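Local atomic coordinates of ATP-dependent DNA helicase PIF1 (Candida albicans, PDB entry 7OTJ), a protein that couples ATP hydrolysis to 5'-3' unwinding of DNA, probably including G-quadruplexes, and is thought to safeguard the nuclear and mitochondrial genomes. Residues 7-11 against 182-188; 139-145 against 176-180; 49-55 against 101-107. One frame throughout, in Å; residues are numbered along the deposited sequence.

Interaction 1: residues 7-11 against 182-188; sequences EQEYV and RTITLKE. With ADP (adenosine-5'-diphosphate), chain E.
E7 meets K187 because its CG stands anti to its own carbonyl carbon (chi1 -74°) and its chain then runs extended, while K187 bends at chi2 and chi3 to bring its aliphatic part across that chain at about a right angle. This is helix 6-16 lying nearly antiparallel to strand 182-186, an outermost strand of the parallel sheet in the P-loop NTPase domain. The backbone N of K187 donates to E7 OE1 over 3.0 Å, a nearly straight bond that arrives on the syn side and somewhat out of the carboxylate plane. E7 OE2 lies 3.7 Å from K187 NZ, a long salt bridge. Between the helix and the strand the contact is apolar: V11 CG2 meets I184 CG2 at 3.6 Å, the two branches passing in opposite senses, and L186 CD2 tucks against E7 CB. Farther along, R182 NH2 sits at the edge of the Y10 ring, near its plane, and the guanidinium and ring planes are 81° apart. Next to E7, Q8 turns to the nucleotide, much as the Q-motif glutamine reads adenine in related helicases. G30 and S5 also hold its amide. Q8 OE1 accepts from ADP N6 at 2.8 Å, while Q8 NE2 reaches ADP N7 at 3.4 Å in a weak bond.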
loop_
_atom_site.group_PDB
_atom_site.type_symbol
_atom_site.label_atom_id
_atom_site.label_comp_id
_atom_site.label_asym_id
_atom_site.label_seq_id
_atom_site.Cartn_x
_atom_site.Cartn_y
_atom_site.Cartn_z
ATOM N N GLU A 7 14.101 7.235 20.437
ATOM C CA GLU A 7 12.650 7.322 20.323
ATOM C C GLU A 7 12.071 6.039 19.742
ATOM O O GLU A 7 11.062 5.526 20.240
ATOM C CB GLU A 7 12.254 8.521 19.465
ATOM C CG GLU A 7 12.409 9.860 20.156
ATOM C CD GLU A 7 11.830 10.998 19.338
ATOM O OE1 GLU A 7 11.899 10.935 18.089
ATOM O OE2 GLU A 7 11.300 11.954 19.944
ATOM N N GLN A 8 12.691 5.510 18.683
ATOM C CA GLN A 8 12.220 4.258 18.097
ATOM C C GLN A 8 12.342 3.109 19.086
ATOM O O GLN A 8 11.446 2.262 19.174
ATOM C CB GLN A 8 12.993 3.951 16.817
ATOM C CG GLN A 8 12.589 4.813 15.620
ATOM C CD GLN A 8 13.492 4.593 14.418
ATOM O OE1 GLN A 8 14.711 4.480 14.552
ATOM N NE2 GLN A 8 12.893 4.529 13.235
ATOM N N GLU A 9 13.448 3.056 19.833
ATOM C CA GLU A 9 13.605 2.010 20.840
ATOM C C GLU A 9 12.543 2.123 21.928
ATOM O O GLU A 9 12.043 1.105 22.423
ATOM C CB GLU A 9 15.004 2.075 21.458
ATOM C CG GLU A 9 16.137 1.598 20.550
ATOM C CD GLU A 9 16.157 0.091 20.380
ATOM O OE1 GLU A 9 15.521 -0.611 21.196
ATOM O OE2 GLU A 9 16.807 -0.395 19.429
ATOM N N TYR A 10 12.185 3.350 22.315
ATOM C CA TYR A 10 11.197 3.523 23.377
ATOM C C TYR A 10 9.829 2.999 22.957
ATOM O O TYR A 10 9.136 2.354 23.751
ATOM C CB TYR A 10 11.112 4.994 23.781
ATOM C CG TYR A 10 10.049 5.284 24.814
ATOM C CD1 TYR A 10 10.285 5.064 26.167
ATOM C CD2 TYR A 10 8.808 5.782 24.438
ATOM C CE1 TYR A 10 9.317 5.331 27.112
ATOM C CE2 TYR A 10 7.833 6.048 25.378
ATOM C CZ TYR A 10 8.091 5.821 26.712
ATOM O OH TYR A 10 7.117 6.088 27.648
ATOM N N VAL A 11 9.429 3.264 21.711
ATOM C CA VAL A 11 8.182 2.718 21.179
ATOM C C VAL A 11 8.233 1.197 21.176
ATOM O O VAL A 11 7.308 0.523 21.646
ATOM C CB VAL A 11 7.913 3.272 19.768
ATOM C CG1 VAL A 11 6.596 2.737 19.209
ATOM C CG2 VAL A 11 7.938 4.794 19.771
ATOM N N ARG A 182 -2.118 4.447 24.714
ATOM C CA ARG A 182 -0.995 5.364 24.748
ATOM C C ARG A 182 -0.725 5.830 23.328
ATOM O O ARG A 182 -0.936 5.087 22.366
ATOM C CB ARG A 182 0.254 4.700 25.349
ATOM C CG ARG A 182 1.253 5.674 25.954
ATOM C CD ARG A 182 2.665 5.088 26.002
ATOM N NE ARG A 182 3.550 5.830 26.894
ATOM C CZ ARG A 182 4.029 7.043 26.650
ATOM N NH1 ARG A 182 3.706 7.708 25.550
ATOM N NH2 ARG A 182 4.846 7.608 27.534
ATOM N N THR A 183 -0.309 7.084 23.204
ATOM C CA THR A 183 0.105 7.652 21.931
ATOM C C THR A 183 1.525 8.174 22.071
ATOM O O THR A 183 1.816 8.956 22.982
ATOM C CB THR A 183 -0.846 8.763 21.482
ATOM O OG1 THR A 183 -2.165 8.223 21.332
ATOM C CG2 THR A 183 -0.394 9.356 20.140
ATOM N N ILE A 184 2.403 7.745 21.168
ATOM C CA ILE A 184 3.801 8.153 21.166
ATOM C C ILE A 184 4.100 8.791 19.819
ATOM O O ILE A 184 3.636 8.310 18.779
ATOM C CB ILE A 184 4.750 6.965 21.430
ATOM C CG1 ILE A 184 4.337 6.218 22.699
ATOM C CG2 ILE A 184 6.184 7.448 21.548
ATOM C CD1 ILE A 184 5.100 4.931 22.928
ATOM N N THR A 185 4.856 9.884 19.842
ATOM C CA THR A 185 5.161 10.663 18.648
ATOM C C THR A 185 6.654 10.595 18.364
ATOM O O THR A 185 7.467 11.013 19.197
ATOM C CB THR A 185 4.707 12.114 18.812
ATOM O OG1 THR A 185 3.279 12.147 18.955
ATOM C CG2 THR A 185 5.127 12.957 17.595
ATOM N N LEU A 186 7.010 10.030 17.213
ATOM C CA LEU A 186 8.364 10.141 16.690
ATOM C C LEU A 186 8.569 11.522 16.073
ATOM O O LEU A 186 7.707 12.023 15.344
ATOM C CB LEU A 186 8.619 9.057 15.644
ATOM C CG LEU A 186 8.670 7.602 16.098
ATOM C CD1 LEU A 186 8.956 6.694 14.912
ATOM C CD2 LEU A 186 9.728 7.427 17.167
ATOM N N LYS A 187 9.727 12.131 16.337
ATOM C CA LYS A 187 9.954 13.514 15.933
ATOM C C LYS A 187 11.070 13.711 14.918
ATOM O O LYS A 187 11.069 14.740 14.235
ATOM C CB LYS A 187 10.252 14.393 17.159
ATOM C CG LYS A 187 9.020 14.758 17.984
ATOM C CD LYS A 187 9.290 14.595 19.476
ATOM C CE LYS A 187 10.480 15.432 19.929
ATOM N NZ LYS A 187 10.725 15.311 21.395
ATOM N N GLU A 188 12.005 12.773 14.781
ATOM C CA GLU A 188 13.158 12.953 13.906
ATOM C C GLU A 188 12.849 12.424 12.508
ATOM O O GLU A 188 12.587 11.228 12.332
ATOM C CB GLU A 188 14.380 12.246 14.490
ATOM C CG GLU A 188 15.619 12.308 13.617
ATOM C CD GLU A 188 16.767 11.487 14.177
ATOM O OE1 GLU A 188 17.916 11.694 13.733
ATOM O OE2 GLU A 188 16.520 10.635 15.060
HETATM P PB ADP E . 7.592 6.418 7.823
HETATM O O1B ADP E . 7.363 7.163 9.124
HETATM O O2B ADP E . 6.990 5.031 7.760
HETATM O O3B ADP E . 7.367 7.252 6.589
HETATM P PA ADP E . 9.885 4.972 6.938
HETATM O O1A ADP E . 9.974 3.780 7.857
HETATM O O2A ADP E . 9.289 4.823 5.562
HETATM O O3A ADP E . 9.184 6.166 7.769
HETATM O "O5'" ADP E . 11.350 5.603 6.754
HETATM C "C5'" ADP E . 11.643 6.408 5.618
HETATM C "C4'" ADP E . 13.138 6.368 5.373
HETATM O "O4'" ADP E . 13.829 6.693 6.579
HETATM C "C3'" ADP E . 13.568 4.971 4.967
HETATM O "O3'" ADP E . 14.259 5.049 3.720
HETATM C "C2'" ADP E . 14.523 4.501 6.045
HETATM O "O2'" ADP E . 15.668 3.868 5.467
HETATM C "C1'" ADP E . 14.901 5.773 6.785
HETATM N N9 ADP E . 15.038 5.512 8.232
HETATM C C8 ADP E . 14.044 5.131 9.054
HETATM N N7 ADP E . 14.499 4.981 10.324
HETATM C C5 ADP E . 15.812 5.266 10.320
HETATM C C6 ADP E . 16.901 5.308 11.324
HETATM N N6 ADP E . 16.667 4.996 12.623
HETATM N N1 ADP E . 18.136 5.659 10.899
HETATM C C2 ADP E . 18.379 5.969 9.610
HETATM N N3 ADP E . 17.439 5.956 8.651
HETATM C C4 ADP E . 16.163 5.616 8.936
#

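Interaction 2: residues 139-145 against 176-180; sequences LVACGDF and WKETI
The rings of F145 and W176 form an offset edge-to-face pair, the edge of F145 directed at the indole's six-membered ring with centroids 5.7 Å apart and planes at 71°. This is the packing of helix 174-179 against a strand of the RecA-like parallel sheet. W176 CH2 lies near the plane of F145, at its rim, 3.9 Å from F145 CZ. The opposite face of the indole is covered from within its own segment, where I180 CG1 lies over the ring centre; A141 CB comes up obliquely on that same side, 3.8 Å from W176 CZ3. F145 has a second edge-to-face neighbour in F171.

Strand 138-143 runs into the sequence GDFYQL, which matches motif III of superfamily 1 helicases, and F145 belongs to that turn. Q147, two residues on, lines the tetrafluoroaluminate pocket, so the aromatic pair lies at the start of the loop that leads there.

With W176 CG anti to the backbone N (chi1 -177°), the six-membered end of the indole swings in to the strand, although its CB does not point that way. Where the helix ends, W176 O accepts from both T179 N and I180 N. There the contact is aliphatic: L139 CD2 touches I180 CD1 at 3.9 Å. T179 keeps its hydroxyl on the carbonyl of A175, within the helix, and offers its methyl to the strand instead, placing T179 CG2 3.6 Å from L139 CB.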
loop_
_atom_site.group_PDB
_atom_site.type_symbol
_atom_site.label_atom_id
_atom_site.label_comp_id
_atom_site.label_asym_id
_atom_site.label_seq_id
_atom_site.Cartn_x
_atom_site.Cartn_y
_atom_site.Cartn_z
ATOM N N LEU A 139 -3.610 -4.109 20.059
ATOM C CA LEU A 139 -3.703 -3.279 18.869
ATOM C C LEU A 139 -2.491 -2.358 18.807
ATOM O O LEU A 139 -2.185 -1.660 19.780
ATOM C CB LEU A 139 -4.999 -2.472 18.888
ATOM C CG LEU A 139 -5.276 -1.567 17.693
ATOM C CD1 LEU A 139 -5.377 -2.392 16.426
ATOM C CD2 LEU A 139 -6.556 -0.796 17.934
ATOM N N VAL A 140 -1.792 -2.380 17.672
ATOM C CA VAL A 140 -0.639 -1.512 17.426
ATOM C C VAL A 140 -0.949 -0.724 16.161
ATOM O O VAL A 140 -0.778 -1.231 15.046
ATOM C CB VAL A 140 0.671 -2.293 17.277
ATOM C CG1 VAL A 140 1.828 -1.335 16.940
ATOM C CG2 VAL A 140 0.975 -3.113 18.542
ATOM N N ALA A 141 -1.440 0.500 16.326
ATOM C CA ALA A 141 -1.737 1.370 15.199
ATOM C C ALA A 141 -0.546 2.267 14.894
ATOM O O ALA A 141 0.099 2.798 15.802
ATOM C CB ALA A 141 -2.969 2.226 15.487
ATOM N N CYS A 142 -0.285 2.465 13.607
ATOM C CA CYS A 142 0.893 3.199 13.171
ATOM C C CYS A 142 0.535 4.022 11.945
ATOM O O CYS A 142 0.005 3.480 10.971
ATOM C CB CYS A 142 2.043 2.235 12.865
ATOM S SG CYS A 142 3.492 2.993 12.125
ATOM N N GLY A 143 0.816 5.319 11.986
ATOM C CA GLY A 143 0.556 6.151 10.826
ATOM C C GLY A 143 0.553 7.625 11.194
ATOM O O GLY A 143 1.099 8.029 12.219
ATOM N N ASP A 144 -0.088 8.410 10.328
ATOM C CA ASP A 144 -0.038 9.867 10.409
ATOM C C ASP A 144 -1.361 10.387 9.870
ATOM O O ASP A 144 -1.638 10.238 8.676
ATOM C CB ASP A 144 1.149 10.413 9.614
ATOM C CG ASP A 144 1.259 11.935 9.674
ATOM O OD1 ASP A 144 0.577 12.563 10.517
ATOM O OD2 ASP A 144 2.032 12.508 8.868
ATOM N N PHE A 145 -2.194 10.960 10.743
ATOM C CA PHE A 145 -3.507 11.405 10.293
ATOM C C PHE A 145 -3.460 12.691 9.465
ATOM O O PHE A 145 -4.486 13.063 8.884
ATOM C CB PHE A 145 -4.456 11.568 11.487
ATOM C CG PHE A 145 -4.899 10.257 12.093
ATOM C CD1 PHE A 145 -5.810 9.441 11.435
ATOM C CD2 PHE A 145 -4.408 9.840 13.321
ATOM C CE1 PHE A 145 -6.219 8.236 11.988
ATOM C CE2 PHE A 145 -4.814 8.637 13.878
ATOM C CZ PHE A 145 -5.718 7.833 13.214
ATOM N N TRP A 176 -11.391 2.718 18.825
ATOM C CA TRP A 176 -10.128 3.395 19.096
ATOM C C TRP A 176 -10.044 3.846 20.549
ATOM O O TRP A 176 -9.033 3.620 21.224
ATOM C CB TRP A 176 -9.984 4.591 18.158
ATOM C CG TRP A 176 -8.709 5.344 18.282
ATOM C CD1 TRP A 176 -8.408 6.308 19.201
ATOM C CD2 TRP A 176 -7.561 5.223 17.435
ATOM N NE1 TRP A 176 -7.130 6.785 18.986
ATOM C CE2 TRP A 176 -6.593 6.133 17.905
ATOM C CE3 TRP A 176 -7.255 4.428 16.325
ATOM C CZ2 TRP A 176 -5.349 6.266 17.306
ATOM C CZ3 TRP A 176 -6.016 4.565 15.730
ATOM C CH2 TRP A 176 -5.080 5.474 16.223
ATOM N N LYS A 177 -11.106 4.479 21.050
ATOM C CA LYS A 177 -11.029 5.120 22.358
ATOM C C LYS A 177 -10.919 4.108 23.492
ATOM O O LYS A 177 -10.297 4.400 24.519
ATOM C CB LYS A 177 -12.241 6.029 22.560
ATOM C CG LYS A 177 -12.379 7.076 21.477
ATOM C CD LYS A 177 -13.560 8.000 21.721
ATOM C CE LYS A 177 -13.704 9.014 20.593
ATOM N NZ LYS A 177 -14.892 9.891 20.775
ATOM N N GLU A 178 -11.507 2.926 23.337
ATOM C CA GLU A 178 -11.435 1.927 24.391
ATOM C C GLU A 178 -10.216 1.017 24.269
ATOM O O GLU A 178 -9.859 0.358 25.251
ATOM C CB GLU A 178 -12.718 1.086 24.419
ATOM C CG GLU A 178 -12.779 0.017 23.360
ATOM C CD GLU A 178 -13.962 -0.903 23.539
ATOM O OE1 GLU A 178 -14.758 -0.684 24.478
ATOM O OE2 GLU A 178 -14.094 -1.853 22.741
ATOM N N THR A 179 -9.539 0.997 23.120
ATOM C CA THR A 179 -8.401 0.103 22.920
ATOM C C THR A 179 -7.058 0.815 23.034
ATOM O O THR A 179 -6.166 0.332 23.739
ATOM C CB THR A 179 -8.483 -0.596 21.560
ATOM O OG1 THR A 179 -9.768 -1.207 21.403
ATOM C CG2 THR A 179 -7.417 -1.669 21.479
ATOM N N ILE A 180 -6.882 1.931 22.321
ATOM C CA ILE A 180 -5.611 2.654 22.333
ATOM C C ILE A 180 -5.365 3.194 23.733
ATOM O O ILE A 180 -6.169 3.964 24.271
ATOM C CB ILE A 180 -5.617 3.779 21.288
ATOM C CG1 ILE A 180 -5.752 3.201 19.882
ATOM C CG2 ILE A 180 -4.363 4.643 21.399
ATOM C CD1 ILE A 180 -4.647 2.239 19.517
#

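Interaction 3: residues 49-55 against 101-107; sequences GVAVTAS and TRVLIID. With PO4 (phosphate ion), chain P.
G49 O is gripped by two backbone amides of the facing segment, R102 N at 2.6 Å and V103 N at 3.0 Å. The first arrives in the carbonyl plane, on a lone pair; the second comes nearly along the C=O axis. From this forked start, strands 50-54 and 103-107 run parallel through the core of the P-loop NTPase sheet, their segment axes 20° apart. The R102 side chain bends out to a phosphate, probably from the crystallisation liquor, with a weak hydrogen bond from R102 NH2 to its O3 (3.4 Å). A51 sits between two strand bonds: its N donates to V103 O at 2.8 Å, and its O accepts from I105 N at 2.9 Å. Two residues on, D107 N donates to T53 O.

The faces differ in what they carry. A51, T53, L104 and I106 turn to one side, where A51 CB packs on L104 CD1 at 3.7 Å and helix 68-72 covers A51 and T53. V50, V52 and I105 share the other with D107, and helix 31-45, which follows the P-loop, lies over it. The sequence LIIDE ending in D107 and E108 fits a Walker B motif. D107 OD2 is hydrogen-bonded to S32 of the nucleotide site, and the nearest side-chain atom lies about 4 Å from the magnesium ion. Past the strand, S55 OG is hydrogen-bonded to E108 O, while S55 N donates to D107 O at 3.2 Å.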
loop_
_atom_site.group_PDB
_atom_site.type_symbol
_atom_site.label_atom_id
_atom_site.label_comp_id
_atom_site.label_asym_id
_atom_site.label_seq_id
_atom_site.Cartn_x
_atom_site.Cartn_y
_atom_site.Cartn_z
ATOM N N GLY A 49 1.115 -15.607 15.989
ATOM C CA GLY A 49 0.056 -14.783 16.533
ATOM C C GLY A 49 0.219 -13.299 16.300
ATOM O O GLY A 49 -0.417 -12.488 16.981
ATOM N N VAL A 50 1.025 -12.927 15.311
ATOM C CA VAL A 50 1.250 -11.526 14.977
ATOM C C VAL A 50 0.628 -11.281 13.612
ATOM O O VAL A 50 1.033 -11.888 12.614
ATOM C CB VAL A 50 2.744 -11.168 14.977
ATOM C CG1 VAL A 50 2.918 -9.680 14.713
ATOM C CG2 VAL A 50 3.391 -11.579 16.297
ATOM N N ALA A 51 -0.378 -10.419 13.582
ATOM C CA ALA A 51 -1.084 -10.058 12.363
ATOM C C ALA A 51 -0.510 -8.741 11.836
ATOM O O ALA A 51 -0.662 -7.697 12.477
ATOM C CB ALA A 51 -2.580 -9.956 12.641
ATOM N N VAL A 52 0.188 -8.794 10.700
ATOM C CA VAL A 52 0.759 -7.604 10.064
ATOM C C VAL A 52 -0.200 -7.102 8.989
ATOM O O VAL A 52 -0.499 -7.823 8.029
ATOM C CB VAL A 52 2.142 -7.900 9.461
ATOM C CG1 VAL A 52 2.742 -6.634 8.867
ATOM C CG2 VAL A 52 3.069 -8.521 10.496
ATOM N N THR A 53 -0.601 -5.835 9.082
ATOM C CA THR A 53 -1.623 -5.289 8.192
ATOM C C THR A 53 -1.357 -3.813 7.940
ATOM O O THR A 53 -0.683 -3.136 8.723
ATOM C CB THR A 53 -3.074 -5.410 8.704
ATOM O OG1 THR A 53 -3.243 -4.631 9.895
ATOM C CG2 THR A 53 -3.488 -6.854 8.942
ATOM N N ALA A 54 -1.850 -3.340 6.801
ATOM C CA ALA A 54 -1.839 -1.930 6.461
ATOM C C ALA A 54 -3.113 -1.622 5.688
ATOM O O ALA A 54 -3.819 -2.523 5.227
ATOM C CB ALA A 54 -0.592 -1.552 5.655
ATOM N N SER A 55 -3.411 -0.328 5.559
ATOM C CA SER A 55 -4.668 0.088 4.946
ATOM C C SER A 55 -4.698 -0.186 3.447
ATOM O O SER A 55 -5.780 -0.375 2.882
ATOM C CB SER A 55 -4.914 1.571 5.206
ATOM O OG SER A 55 -3.805 2.339 4.775
ATOM N N THR A 101 -4.601 -14.925 16.703
ATOM C CA THR A 101 -3.910 -13.639 16.673
ATOM C C THR A 101 -3.768 -13.076 18.084
ATOM O O THR A 101 -4.741 -13.023 18.842
ATOM C CB THR A 101 -4.656 -12.638 15.777
ATOM O OG1 THR A 101 -4.534 -13.025 14.405
ATOM C CG2 THR A 101 -4.080 -11.235 15.937
ATOM N N ARG A 102 -2.551 -12.648 18.430
ATOM C CA ARG A 102 -2.282 -11.985 19.701
ATOM C C ARG A 102 -2.038 -10.493 19.564
ATOM O O ARG A 102 -2.419 -9.735 20.457
ATOM C CB ARG A 102 -1.064 -12.611 20.391
ATOM C CG ARG A 102 -1.223 -14.083 20.708
ATOM C CD ARG A 102 -2.361 -14.318 21.690
ATOM N NE ARG A 102 -2.142 -13.623 22.952
ATOM C CZ ARG A 102 -1.400 -14.092 23.946
ATOM N NH1 ARG A 102 -0.807 -15.274 23.865
ATOM N NH2 ARG A 102 -1.241 -13.353 25.042
ATOM N N VAL A 103 -1.408 -10.058 18.476
ATOM C CA VAL A 103 -1.145 -8.650 18.219
ATOM C C VAL A 103 -1.647 -8.326 16.821
ATOM O O VAL A 103 -1.400 -9.080 15.874
ATOM C CB VAL A 103 0.358 -8.321 18.342
ATOM C CG1 VAL A 103 0.619 -6.835 18.070
ATOM C CG2 VAL A 103 0.891 -8.731 19.697
ATOM N N LEU A 104 -2.324 -7.188 16.683
ATOM C CA LEU A 104 -2.788 -6.713 15.385
ATOM C C LEU A 104 -2.084 -5.397 15.098
ATOM O O LEU A 104 -2.321 -4.394 15.784
ATOM C CB LEU A 104 -4.305 -6.542 15.353
ATOM C CG LEU A 104 -4.889 -5.946 14.068
ATOM C CD1 LEU A 104 -4.444 -6.724 12.842
ATOM C CD2 LEU A 104 -6.402 -5.918 14.149
ATOM N N ILE A 105 -1.216 -5.413 14.092
ATOM C CA ILE A 105 -0.493 -4.237 13.630
ATOM C C ILE A 105 -1.238 -3.667 12.433
ATOM O O ILE A 105 -1.583 -4.406 11.502
ATOM C CB ILE A 105 0.958 -4.592 13.264
ATOM C CG1 ILE A 105 1.743 -4.993 14.519
ATOM C CG2 ILE A 105 1.618 -3.442 12.519
ATOM C CD1 ILE A 105 3.114 -5.564 14.229
ATOM N N ILE A 106 -1.486 -2.361 12.447
ATOM C CA ILE A 106 -2.135 -1.675 11.331
ATOM C C ILE A 106 -1.264 -0.482 10.968
ATOM O O ILE A 106 -1.280 0.540 11.666
ATOM C CB ILE A 106 -3.561 -1.221 11.657
ATOM C CG1 ILE A 106 -4.365 -2.356 12.292
ATOM C CG2 ILE A 106 -4.240 -0.705 10.393
ATOM C CD1 ILE A 106 -5.753 -1.938 12.701
ATOM N N ASP A 107 -0.507 -0.600 9.881
ATOM C CA ASP A 107 0.250 0.537 9.382
ATOM C C ASP A 107 -0.653 1.387 8.492
ATOM O O ASP A 107 -1.696 0.935 8.009
ATOM C CB ASP A 107 1.500 0.075 8.621
ATOM C CG ASP A 107 2.606 1.139 8.576
ATOM O OD1 ASP A 107 2.342 2.315 8.903
ATOM O OD2 ASP A 107 3.751 0.796 8.211
HETATM P P PO4 P . -0.580 -9.715 24.740
HETATM O O1 PO4 P . -0.440 -10.616 25.946
HETATM O O2 PO4 P . -0.941 -8.324 25.207
HETATM O O3 PO4 P . -1.661 -10.230 23.816
HETATM O O4 PO4 P . 0.730 -9.669 23.991
#

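In the fold
All three contacts belong to one parallel sheet. Interaction 3 pairs two inner strands, interaction 2 lays a helix on the next strand, and interaction 1 covers an outermost one, beyond strand 21-25. Interactions 2 and 3 touch directly, V140 N lying 2.8 Å from L104 O, with their centres 12 Å apart. Interactions 1 and 2 adjoin in sequence, since helix 174-179 leads into strand 182-186; their centres are 14 Å apart. The nucleotide is approached from different parts of the sheet: interaction 1 meets the adenine through Q8, whereas the D107 side chain of interaction 3 lies about 5 Å (nearest atoms) from the tetrafluoroaluminate and that of F145 in interaction 2 about 11 Å.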